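Local coordinates for insecticidal crystal protein Cry35Ab1 (Bacillus thuringiensis, PDB 4JP0), which acts together with Cry34Ab1 as a binary insecticidal toxin against western corn rootworm, probably by attacking the larval midgut epithelium, at residues A[56-61]-A[182-187]; A[245-250]-A[318-323]; A[144-149]-A[202-207]. All coordinates share one frame; numbering follows the deposited sequence.

From the N terminus, strand 56-61 of the lectin-like domain comes first, followed by the loop segment 144-149. Segment 182-187, reached 121 residues after strand 56-61, closes interaction 1. Segment 202-207 then closes interaction 3, so the loops of these two contacts cross; interaction 1 joins the lectin domain to the toxin_10 region, and interaction 3 lays the connecting loop on strand 202-221. Interaction 2 opens later, at 245-250, and closes at 318-323 within the toxin_10 region, in series with the others. Strands 202-221 and 307-323 are sheet neighbours, joining interactions 2 and 3, while Val-186 packs on Leu-247 and Leu-320 to connect interaction 1 with interaction 2.

Interaction 1: A[56-61]-A[182-187]; sequences QYIITS and PCIMVN
Ile-184 presses its side chain against Ile-58 and Thr-60, the two residues of strand 56-61 whose CB atoms face the 182-187 turn. The contact is made by side chains alone, and the nearest CA atoms, those of Thr-60 and Ile-184, remain 8.3 Å apart.

The apolar part is a pair of branched side chains crossing at a slant. The Ile-184 CD1 methyl lies 3.5 Å from Ile-58 CG2, tighter than usual for two carbons, and also approaches Ile-58 CB at 3.8 Å. Ile-184 holds CG1 between its own backbone N and carbonyl carbon (chi1 55°), while an extended chi2 of 166° carries CD1 out to Ile-58. Its other branch serves Thr-60: the two side chains run past each other in opposite senses, with Ile-184 CG2 3.8 Å from Thr-60 CG2. Thr-60 OG1 adds a van der Waals approach to Ile-184 CD1 at 3.9 Å. One isoleucine thus uses both branches to meet alternate residues on a single face of the strand.

Backbone hydrogen bonds shape the turn itself. Met-185 N donates to Pro-182 O at 2.9 Å, and Val-186 N bonds to Cys-183 O, forming a short 3-10 turn at the end of strand 174-182. Beyond the two segments, Val-69 touches Ile-58 and Thr-60, and Ile-197 of helix 193-199 also packs on Thr-60. This buried contact joins a strand of the ricin B-type beta-trefoil lectin domain to the toxin_10 region, forming part of their hydrophobic interface.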
loop_
_atom_site.group_PDB
_atom_site.type_symbol
_atom_site.label_atom_id
_atom_site.label_comp_id
_atom_site.label_asym_id
_atom_site.label_seq_id
_atom_site.Cartn_x
_atom_site.Cartn_y
_atom_site.Cartn_z
ATOM N N GLN A 56 -3.455 -13.718 10.251
ATOM C CA GLN A 56 -4.908 -13.678 10.470
ATOM C C GLN A 56 -5.641 -13.506 9.153
ATOM O O GLN A 56 -5.002 -13.279 8.124
ATOM C CB GLN A 56 -5.290 -12.565 11.419
ATOM C CG GLN A 56 -4.861 -12.851 12.873
ATOM C CD GLN A 56 -5.180 -11.675 13.785
ATOM O OE1 GLN A 56 -4.597 -10.613 13.655
ATOM N NE2 GLN A 56 -6.095 -11.861 14.686
ATOM N N TYR A 57 -6.971 -13.615 9.197
ATOM C CA TYR A 57 -7.775 -13.539 8.004
ATOM C C TYR A 57 -9.041 -12.739 8.221
ATOM O O TYR A 57 -9.527 -12.642 9.364
ATOM C CB TYR A 57 -8.265 -14.939 7.601
ATOM C CG TYR A 57 -7.167 -15.911 7.345
ATOM C CD1 TYR A 57 -6.670 -16.702 8.366
ATOM C CD2 TYR A 57 -6.592 -16.012 6.093
ATOM C CE1 TYR A 57 -5.667 -17.599 8.154
ATOM C CE2 TYR A 57 -5.578 -16.919 5.866
ATOM C CZ TYR A 57 -5.117 -17.713 6.907
ATOM O OH TYR A 57 -4.094 -18.618 6.710
ATOM N N ILE A 58 -9.588 -12.232 7.106
ATOM C CA ILE A 58 -10.921 -11.630 7.086
ATOM C C ILE A 58 -11.758 -12.613 6.275
ATOM O O ILE A 58 -11.332 -13.058 5.199
ATOM C CB ILE A 58 -10.913 -10.267 6.361
ATOM C CG1 ILE A 58 -10.006 -9.269 7.093
ATOM C CG2 ILE A 58 -12.337 -9.737 6.268
ATOM C CD1 ILE A 58 -10.459 -9.009 8.562
ATOM N N ILE A 59 -12.924 -12.987 6.772
ATOM C CA ILE A 59 -13.779 -13.940 6.041
ATOM C C ILE A 59 -14.935 -13.147 5.391
ATOM O O ILE A 59 -15.802 -12.546 6.099
ATOM C CB ILE A 59 -14.326 -14.991 7.017
ATOM C CG1 ILE A 59 -13.161 -15.683 7.764
ATOM C CG2 ILE A 59 -15.261 -15.976 6.252
ATOM C CD1 ILE A 59 -13.615 -16.766 8.828
ATOM N N THR A 60 -14.961 -13.165 4.057
ATOM C CA THR A 60 -15.834 -12.271 3.300
ATOM C C THR A 60 -16.927 -13.000 2.588
ATOM O O THR A 60 -16.670 -14.025 1.957
ATOM C CB THR A 60 -15.000 -11.563 2.231
ATOM O OG1 THR A 60 -13.888 -10.900 2.871
ATOM C CG2 THR A 60 -15.820 -10.464 1.503
ATOM N N SER A 61 -18.143 -12.487 2.694
ATOM C CA SER A 61 -19.260 -13.102 1.970
ATOM C C SER A 61 -18.982 -12.890 0.466
ATOM O O SER A 61 -18.883 -11.747 -0.031
ATOM C CB SER A 61 -20.569 -12.441 2.383
ATOM O OG SER A 61 -21.652 -13.191 1.878
ATOM N N PRO A 182 -6.387 -6.618 -0.824
ATOM C CA PRO A 182 -7.758 -7.130 -0.800
ATOM C C PRO A 182 -8.785 -6.049 -1.207
ATOM O O PRO A 182 -8.754 -4.922 -0.691
ATOM C CB PRO A 182 -7.945 -7.471 0.665
ATOM C CG PRO A 182 -6.557 -7.972 1.099
ATOM C CD PRO A 182 -5.638 -6.935 0.393
ATOM N N CYS A 183 -9.719 -6.405 -2.078
ATOM C CA CYS A 183 -10.684 -5.437 -2.571
ATOM C C CYS A 183 -11.536 -4.857 -1.446
ATOM O O CYS A 183 -11.955 -3.724 -1.553
ATOM C CB CYS A 183 -11.565 -6.024 -3.705
ATOM S SG CYS A 183 -12.551 -7.448 -3.187
ATOM N N ILE A 184 -11.755 -5.621 -0.374
ATOM C CA ILE A 184 -12.525 -5.122 0.748
ATOM C C ILE A 184 -11.890 -3.901 1.392
ATOM O O ILE A 184 -12.586 -3.129 2.050
ATOM C CB ILE A 184 -12.796 -6.234 1.812
ATOM C CG1 ILE A 184 -11.477 -6.875 2.260
ATOM C CG2 ILE A 184 -13.743 -7.309 1.219
ATOM C CD1 ILE A 184 -11.617 -7.746 3.543
ATOM N N MET A 185 -10.582 -3.737 1.213
ATOM C CA MET A 185 -9.854 -2.609 1.796
ATOM C C MET A 185 -9.757 -1.442 0.811
ATOM O O MET A 185 -9.091 -0.432 1.094
ATOM C CB MET A 185 -8.437 -3.048 2.171
ATOM C CG MET A 185 -8.414 -4.127 3.221
ATOM S SD MET A 185 -6.780 -4.812 3.426
ATOM C CE MET A 185 -7.182 -6.290 4.367
ATOM N N VAL A 186 -10.391 -1.585 -0.341
ATOM C CA VAL A 186 -10.345 -0.557 -1.368
ATOM C C VAL A 186 -11.699 0.060 -1.624
ATOM O O VAL A 186 -12.646 -0.653 -1.898
ATOM C CB VAL A 186 -9.832 -1.138 -2.693
ATOM C CG1 VAL A 186 -9.997 -0.107 -3.829
ATOM C CG2 VAL A 186 -8.381 -1.580 -2.528
ATOM N N ASN A 187 -11.791 1.386 -1.521
ATOM C CA ASN A 187 -13.032 2.077 -1.823
ATOM C C ASN A 187 -12.968 2.483 -3.284
ATOM O O ASN A 187 -12.268 3.436 -3.630
ATOM C CB ASN A 187 -13.221 3.283 -0.895
ATOM C CG ASN A 187 -14.331 4.218 -1.359
ATOM O OD1 ASN A 187 -15.396 3.736 -1.809
ATOM N ND2 ASN A 187 -14.233 5.475 -1.288
#

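Interaction 2: A[245-250]-A[318-323]; sequences NTLGFQ and LELYRY
The backbones meet at long range, with the CA atoms of Thr-246 and Leu-320 9.1 Å apart, where the last turn of helix 240-247 and the start of strand 249-251 lie over strand 307-323. This is helix-on-sheet packing in the toxin_10 region, against an inner strand of a four-stranded antiparallel sheet.

Leu-320 extends CD2 to two residues of the helix end. This methyl lies 3.7 Å from Thr-246 CG2, which comes alongside it, and 3.8 Å from Leu-247 CD2, where the leucines meet tip to tip. Thr-246 turns its methyl to the sheet while its OG1 is hydrogen-bonded to Thr-242 O, one turn back in the helix. Leu-247 also touches Met-331 and Leu-320 touches Ile-330, so strand 327-346 extends the apolar surface.

Gly-248, just after the helix, has a positive phi of 79°, and the chain turns into the next strand. There a chi1 of 73° places CG of Phe-249 over the backbone, flanked by N and C, and brings the ring's rim to the sheet. Leu-318 CD1 lies beside that edge, near the ring plane, 4.2 Å from Phe-249 CE1.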
loop_
_atom_site.group_PDB
_atom_site.type_symbol
_atom_site.label_atom_id
_atom_site.label_comp_id
_atom_site.label_asym_id
_atom_site.label_seq_id
_atom_site.Cartn_x
_atom_site.Cartn_y
_atom_site.Cartn_z
ATOM N N ASN A 245 -9.292 8.560 0.991
ATOM C CA ASN A 245 -10.618 7.969 0.807
ATOM C C ASN A 245 -10.583 6.624 0.074
ATOM O O ASN A 245 -11.530 5.858 0.161
ATOM C CB ASN A 245 -11.592 8.961 0.150
ATOM C CG ASN A 245 -12.300 9.919 1.196
ATOM O OD1 ASN A 245 -12.135 9.802 2.434
ATOM N ND2 ASN A 245 -13.081 10.857 0.678
ATOM N N THR A 246 -9.495 6.323 -0.632
ATOM C CA THR A 246 -9.410 5.054 -1.363
ATOM C C THR A 246 -8.806 3.917 -0.551
ATOM O O THR A 246 -9.295 2.800 -0.613
ATOM C CB THR A 246 -8.617 5.199 -2.697
ATOM O OG1 THR A 246 -9.138 6.291 -3.473
ATOM C CG2 THR A 246 -8.885 4.025 -3.590
ATOM N N LEU A 247 -7.744 4.195 0.200
ATOM C CA LEU A 247 -7.031 3.164 0.961
ATOM C C LEU A 247 -6.976 3.380 2.469
ATOM O O LEU A 247 -6.529 2.500 3.195
ATOM C CB LEU A 247 -5.599 3.058 0.458
ATOM C CG LEU A 247 -5.446 2.542 -0.986
ATOM C CD1 LEU A 247 -4.013 2.697 -1.441
ATOM C CD2 LEU A 247 -5.936 1.070 -1.071
ATOM N N GLY A 248 -7.388 4.549 2.949
ATOM C CA GLY A 248 -7.363 4.772 4.392
ATOM C C GLY A 248 -5.996 5.110 4.987
ATOM O O GLY A 248 -5.731 4.863 6.168
ATOM N N PHE A 249 -5.100 5.651 4.170
ATOM C CA PHE A 249 -3.833 6.156 4.716
ATOM C C PHE A 249 -3.410 7.425 3.996
ATOM O O PHE A 249 -3.908 7.720 2.906
ATOM C CB PHE A 249 -2.713 5.096 4.841
ATOM C CG PHE A 249 -2.085 4.670 3.552
ATOM C CD1 PHE A 249 -0.942 5.301 3.075
ATOM C CD2 PHE A 249 -2.548 3.545 2.884
ATOM C CE1 PHE A 249 -0.335 4.879 1.925
ATOM C CE2 PHE A 249 -1.960 3.124 1.724
ATOM C CZ PHE A 249 -0.850 3.763 1.238
ATOM N N GLN A 250 -2.523 8.175 4.646
ATOM C CA GLN A 250 -1.979 9.419 4.079
ATOM C C GLN A 250 -0.464 9.419 4.135
ATOM O O GLN A 250 0.141 8.637 4.884
ATOM C CB GLN A 250 -2.497 10.645 4.841
ATOM C CG GLN A 250 -2.065 10.707 6.302
ATOM C CD GLN A 250 -2.824 11.765 7.103
ATOM O OE1 GLN A 250 -4.041 11.873 6.987
ATOM N NE2 GLN A 250 -2.104 12.536 7.922
ATOM N N LEU A 318 2.514 6.553 -5.811
ATOM C CA LEU A 318 1.743 5.402 -5.340
ATOM C C LEU A 318 0.550 5.297 -6.283
ATOM O O LEU A 318 -0.169 6.278 -6.481
ATOM C CB LEU A 318 1.300 5.679 -3.916
ATOM C CG LEU A 318 2.403 5.336 -2.913
ATOM C CD1 LEU A 318 1.993 5.638 -1.454
ATOM C CD2 LEU A 318 2.733 3.886 -3.058
ATOM N N GLU A 319 0.342 4.137 -6.899
ATOM C CA GLU A 319 -0.711 4.016 -7.914
ATOM C C GLU A 319 -1.450 2.699 -7.700
ATOM O O GLU A 319 -0.841 1.665 -7.558
ATOM C CB GLU A 319 -0.094 4.048 -9.325
ATOM C CG GLU A 319 0.707 5.325 -9.622
ATOM C CD GLU A 319 1.542 5.256 -10.913
ATOM O OE1 GLU A 319 1.315 4.386 -11.761
ATOM O OE2 GLU A 319 2.453 6.088 -11.101
ATOM N N LEU A 320 -2.767 2.766 -7.712
ATOM C CA LEU A 320 -3.605 1.623 -7.416
ATOM C C LEU A 320 -4.434 1.248 -8.628
ATOM O O LEU A 320 -5.065 2.123 -9.249
ATOM C CB LEU A 320 -4.542 1.990 -6.269
ATOM C CG LEU A 320 -5.499 0.900 -5.804
ATOM C CD1 LEU A 320 -4.726 -0.199 -5.116
ATOM C CD2 LEU A 320 -6.554 1.469 -4.834
ATOM N N TYR A 321 -4.460 -0.055 -8.922
ATOM C CA TYR A 321 -5.113 -0.596 -10.118
ATOM C C TYR A 321 -6.064 -1.757 -9.841
ATOM O O TYR A 321 -5.744 -2.658 -9.026
ATOM C CB TYR A 321 -4.043 -1.153 -11.063
ATOM C CG TYR A 321 -2.987 -0.131 -11.485
ATOM C CD1 TYR A 321 -1.932 0.190 -10.637
ATOM C CD2 TYR A 321 -3.071 0.523 -12.709
ATOM C CE1 TYR A 321 -0.991 1.103 -10.998
ATOM C CE2 TYR A 321 -2.092 1.448 -13.093
ATOM C CZ TYR A 321 -1.076 1.740 -12.223
ATOM O OH TYR A 321 -0.103 2.670 -12.572
ATOM N N ARG A 322 -7.229 -1.716 -10.499
ATOM C CA ARG A 322 -8.107 -2.873 -10.551
ATOM C C ARG A 322 -7.383 -3.848 -11.461
ATOM O O ARG A 322 -6.617 -3.428 -12.332
ATOM C CB ARG A 322 -9.372 -2.578 -11.312
ATOM C CG ARG A 322 -10.396 -1.789 -10.651
ATOM C CD ARG A 322 -11.750 -1.868 -11.377
ATOM N NE ARG A 322 -12.523 -0.695 -11.012
ATOM C CZ ARG A 322 -13.330 -0.042 -11.809
ATOM N NH1 ARG A 322 -13.516 -0.449 -13.068
ATOM N NH2 ARG A 322 -13.961 1.025 -11.327
ATOM N N TYR A 323 -7.612 -5.143 -11.302
ATOM C CA TYR A 323 -6.985 -6.072 -12.238
ATOM C C TYR A 323 -7.951 -7.076 -12.724
ATOM O O TYR A 323 -8.263 -8.024 -11.931
ATOM C CB TYR A 323 -5.807 -6.849 -11.674
ATOM C CG TYR A 323 -5.115 -7.591 -12.812
ATOM C CD1 TYR A 323 -4.169 -6.949 -13.590
ATOM C CD2 TYR A 323 -5.483 -8.883 -13.173
ATOM C CE1 TYR A 323 -3.541 -7.574 -14.628
ATOM C CE2 TYR A 323 -4.841 -9.541 -14.256
ATOM C CZ TYR A 323 -3.873 -8.861 -14.971
ATOM O OH TYR A 323 -3.197 -9.431 -16.031
#

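Interaction 3: A[144-149]-A[202-207]; sequences QLPQKP and YYILKK
Tyr-202 meets Leu-145 where the 144-149 segment passes beside the start of strand 202-221. This strand belongs to the antiparallel toxin_10 sheet, whereas 144-149 has no regular secondary structure and belongs to the linker after strand 135-142. Leu-145 sets both methyls against the CD1/CE1 part of the Tyr-202 ring, coming in obliquely: CD1 lies 3.7 Å from Tyr-202 CD1 and 3.8 Å from Tyr-202 CE1, and Leu-145 CD2 approaches Tyr-202 CD1 at 3.8 Å. The Tyr-202 hydroxyl is hydrogen-bonded to Thr-4 O, and Phe-50 of strand 43-52 meets the ring edge-to-face, so the tyrosine is held among parts of the N-terminal domain as well.

Tyr-203 points its CB away from the linker, following the alternation of a strand. It packs instead on Cys-183 and Val-186 of the 182-187 segment.

Ile-204 brings the side chains back to the linker and meets the Pro-146 ring, isoleucine and proline lying alongside with their ends pointing opposite ways. Its CG1 stands anti to its carbonyl carbon (chi1 -63°), and chi2 of 166° extends CD1 to the proline. Tyr-323 of the neighbouring strand touches both Pro-146 and Ile-204. Within the pair, Ile-204 CD1 rests 3.8 Å from Pro-146 CB and 4.0 Å from Pro-146 CG.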
loop_
_atom_site.group_PDB
_atom_site.type_symbol
_atom_site.label_atom_id
_atom_site.label_comp_id
_atom_site.label_asym_id
_atom_site.label_seq_id
_atom_site.Cartn_x
_atom_site.Cartn_y
_atom_site.Cartn_z
ATOM N N GLN A 144 -6.932 -17.082 -10.467
ATOM C CA GLN A 144 -5.504 -16.876 -10.715
ATOM C C GLN A 144 -5.183 -15.396 -10.472
ATOM O O GLN A 144 -5.908 -14.491 -10.922
ATOM C CB GLN A 144 -5.140 -17.301 -12.154
ATOM C CG GLN A 144 -5.431 -18.796 -12.524
ATOM C CD GLN A 144 -4.618 -19.810 -11.700
ATOM O OE1 GLN A 144 -3.516 -19.502 -11.236
ATOM N NE2 GLN A 144 -5.156 -21.029 -11.536
ATOM N N LEU A 145 -4.107 -15.145 -9.743
ATOM C CA LEU A 145 -3.771 -13.772 -9.359
ATOM C C LEU A 145 -2.730 -13.148 -10.267
ATOM O O LEU A 145 -1.991 -13.851 -10.917
ATOM C CB LEU A 145 -3.294 -13.752 -7.920
ATOM C CG LEU A 145 -4.363 -14.164 -6.902
ATOM C CD1 LEU A 145 -3.968 -13.648 -5.545
ATOM C CD2 LEU A 145 -5.733 -13.604 -7.282
ATOM N N PRO A 146 -2.695 -11.821 -10.324
ATOM C CA PRO A 146 -1.681 -11.116 -11.117
ATOM C C PRO A 146 -0.310 -11.531 -10.598
ATOM O O PRO A 146 -0.139 -11.669 -9.400
ATOM C CB PRO A 146 -1.951 -9.628 -10.812
ATOM C CG PRO A 146 -3.314 -9.556 -10.238
ATOM C CD PRO A 146 -3.611 -10.907 -9.612
ATOM N N GLN A 147 0.626 -11.722 -11.513
ATOM C CA GLN A 147 1.992 -12.159 -11.294
ATOM C C GLN A 147 2.852 -10.926 -10.967
ATOM O O GLN A 147 2.728 -9.920 -11.635
ATOM C CB GLN A 147 2.460 -12.768 -12.631
ATOM C CG GLN A 147 3.908 -13.227 -12.702
ATOM C CD GLN A 147 4.417 -13.446 -14.154
ATOM O OE1 GLN A 147 3.626 -13.622 -15.102
ATOM N NE2 GLN A 147 5.739 -13.451 -14.313
ATOM N N LYS A 148 3.647 -10.980 -9.900
ATOM C CA LYS A 148 4.512 -9.867 -9.545
ATOM C C LYS A 148 5.634 -9.698 -10.584
ATOM O O LYS A 148 6.334 -10.644 -10.924
ATOM C CB LYS A 148 5.091 -10.126 -8.151
ATOM C CG LYS A 148 6.004 -9.044 -7.598
ATOM C CD LYS A 148 6.342 -9.417 -6.150
ATOM C CE LYS A 148 7.004 -8.296 -5.394
ATOM N NZ LYS A 148 6.595 -8.318 -3.933
ATOM N N PRO A 149 5.789 -8.496 -11.103
ATOM C CA PRO A 149 6.822 -8.201 -12.102
ATOM C C PRO A 149 8.210 -8.011 -11.452
ATOM O O PRO A 149 8.396 -8.191 -10.238
ATOM C CB PRO A 149 6.294 -6.902 -12.736
ATOM C CG PRO A 149 5.706 -6.192 -11.565
ATOM C CD PRO A 149 5.045 -7.290 -10.705
ATOM N N TYR A 202 -8.241 -8.945 -5.824
ATOM C CA TYR A 202 -7.027 -8.255 -5.386
ATOM C C TYR A 202 -6.686 -7.119 -6.302
ATOM O O TYR A 202 -6.620 -7.296 -7.525
ATOM C CB TYR A 202 -5.830 -9.197 -5.299
ATOM C CG TYR A 202 -5.969 -10.177 -4.163
ATOM C CD1 TYR A 202 -6.613 -11.417 -4.353
ATOM C CD2 TYR A 202 -5.525 -9.846 -2.885
ATOM C CE1 TYR A 202 -6.754 -12.349 -3.285
ATOM C CE2 TYR A 202 -5.657 -10.754 -1.828
ATOM C CZ TYR A 202 -6.271 -11.987 -2.032
ATOM O OH TYR A 202 -6.415 -12.818 -0.953
ATOM N N TYR A 203 -6.468 -5.942 -5.718
ATOM C CA TYR A 203 -5.989 -4.787 -6.508
ATOM C C TYR A 203 -4.477 -4.775 -6.455
ATOM O O TYR A 203 -3.881 -5.302 -5.506
ATOM C CB TYR A 203 -6.503 -3.469 -5.891
ATOM C CG TYR A 203 -7.956 -3.149 -6.260
ATOM C CD1 TYR A 203 -8.987 -4.014 -5.922
ATOM C CD2 TYR A 203 -8.277 -1.952 -6.947
ATOM C CE1 TYR A 203 -10.318 -3.737 -6.286
ATOM C CE2 TYR A 203 -9.548 -1.655 -7.287
ATOM C CZ TYR A 203 -10.586 -2.547 -6.949
ATOM O OH TYR A 203 -11.871 -2.230 -7.296
ATOM N N ILE A 204 -3.839 -4.132 -7.436
ATOM C CA ILE A 204 -2.396 -3.978 -7.462
ATOM C C ILE A 204 -2.024 -2.566 -7.025
ATOM O O ILE A 204 -2.494 -1.566 -7.583
ATOM C CB ILE A 204 -1.869 -4.219 -8.889
ATOM C CG1 ILE A 204 -2.171 -5.641 -9.319
ATOM C CG2 ILE A 204 -0.327 -4.031 -8.974
ATOM C CD1 ILE A 204 -1.987 -5.855 -10.858
ATOM N N LEU A 205 -1.208 -2.487 -5.992
ATOM C CA LEU A 205 -0.705 -1.195 -5.500
ATOM C C LEU A 205 0.825 -1.156 -5.804
ATOM O O LEU A 205 1.609 -2.015 -5.366
ATOM C CB LEU A 205 -1.028 -1.051 -4.005
ATOM C CG LEU A 205 -0.502 0.174 -3.258
ATOM C CD1 LEU A 205 -0.888 1.483 -3.963
ATOM C CD2 LEU A 205 -0.975 0.161 -1.785
ATOM N N LYS A 206 1.223 -0.162 -6.595
ATOM C CA LYS A 206 2.592 -0.032 -7.039
ATOM C C LYS A 206 3.184 1.205 -6.440
ATOM O O LYS A 206 2.462 2.196 -6.195
ATOM C CB LYS A 206 2.609 0.204 -8.546
ATOM C CG LYS A 206 1.882 -0.812 -9.371
ATOM C CD LYS A 206 2.232 -0.602 -10.841
ATOM C CE LYS A 206 1.380 -1.462 -11.744
ATOM N NZ LYS A 206 1.768 -1.363 -13.156
ATOM N N LYS A 207 4.494 1.145 -6.229
ATOM C CA LYS A 207 5.282 2.318 -5.818
ATOM C C LYS A 207 6.425 2.554 -6.800
ATOM O O LYS A 207 7.332 1.718 -6.904
ATOM C CB LYS A 207 5.871 2.187 -4.408
ATOM C CG LYS A 207 6.358 3.546 -3.893
ATOM C CD LYS A 207 7.139 3.498 -2.548
ATOM C CE LYS A 207 8.584 3.023 -2.739
ATOM N NZ LYS A 207 9.357 3.021 -1.448
#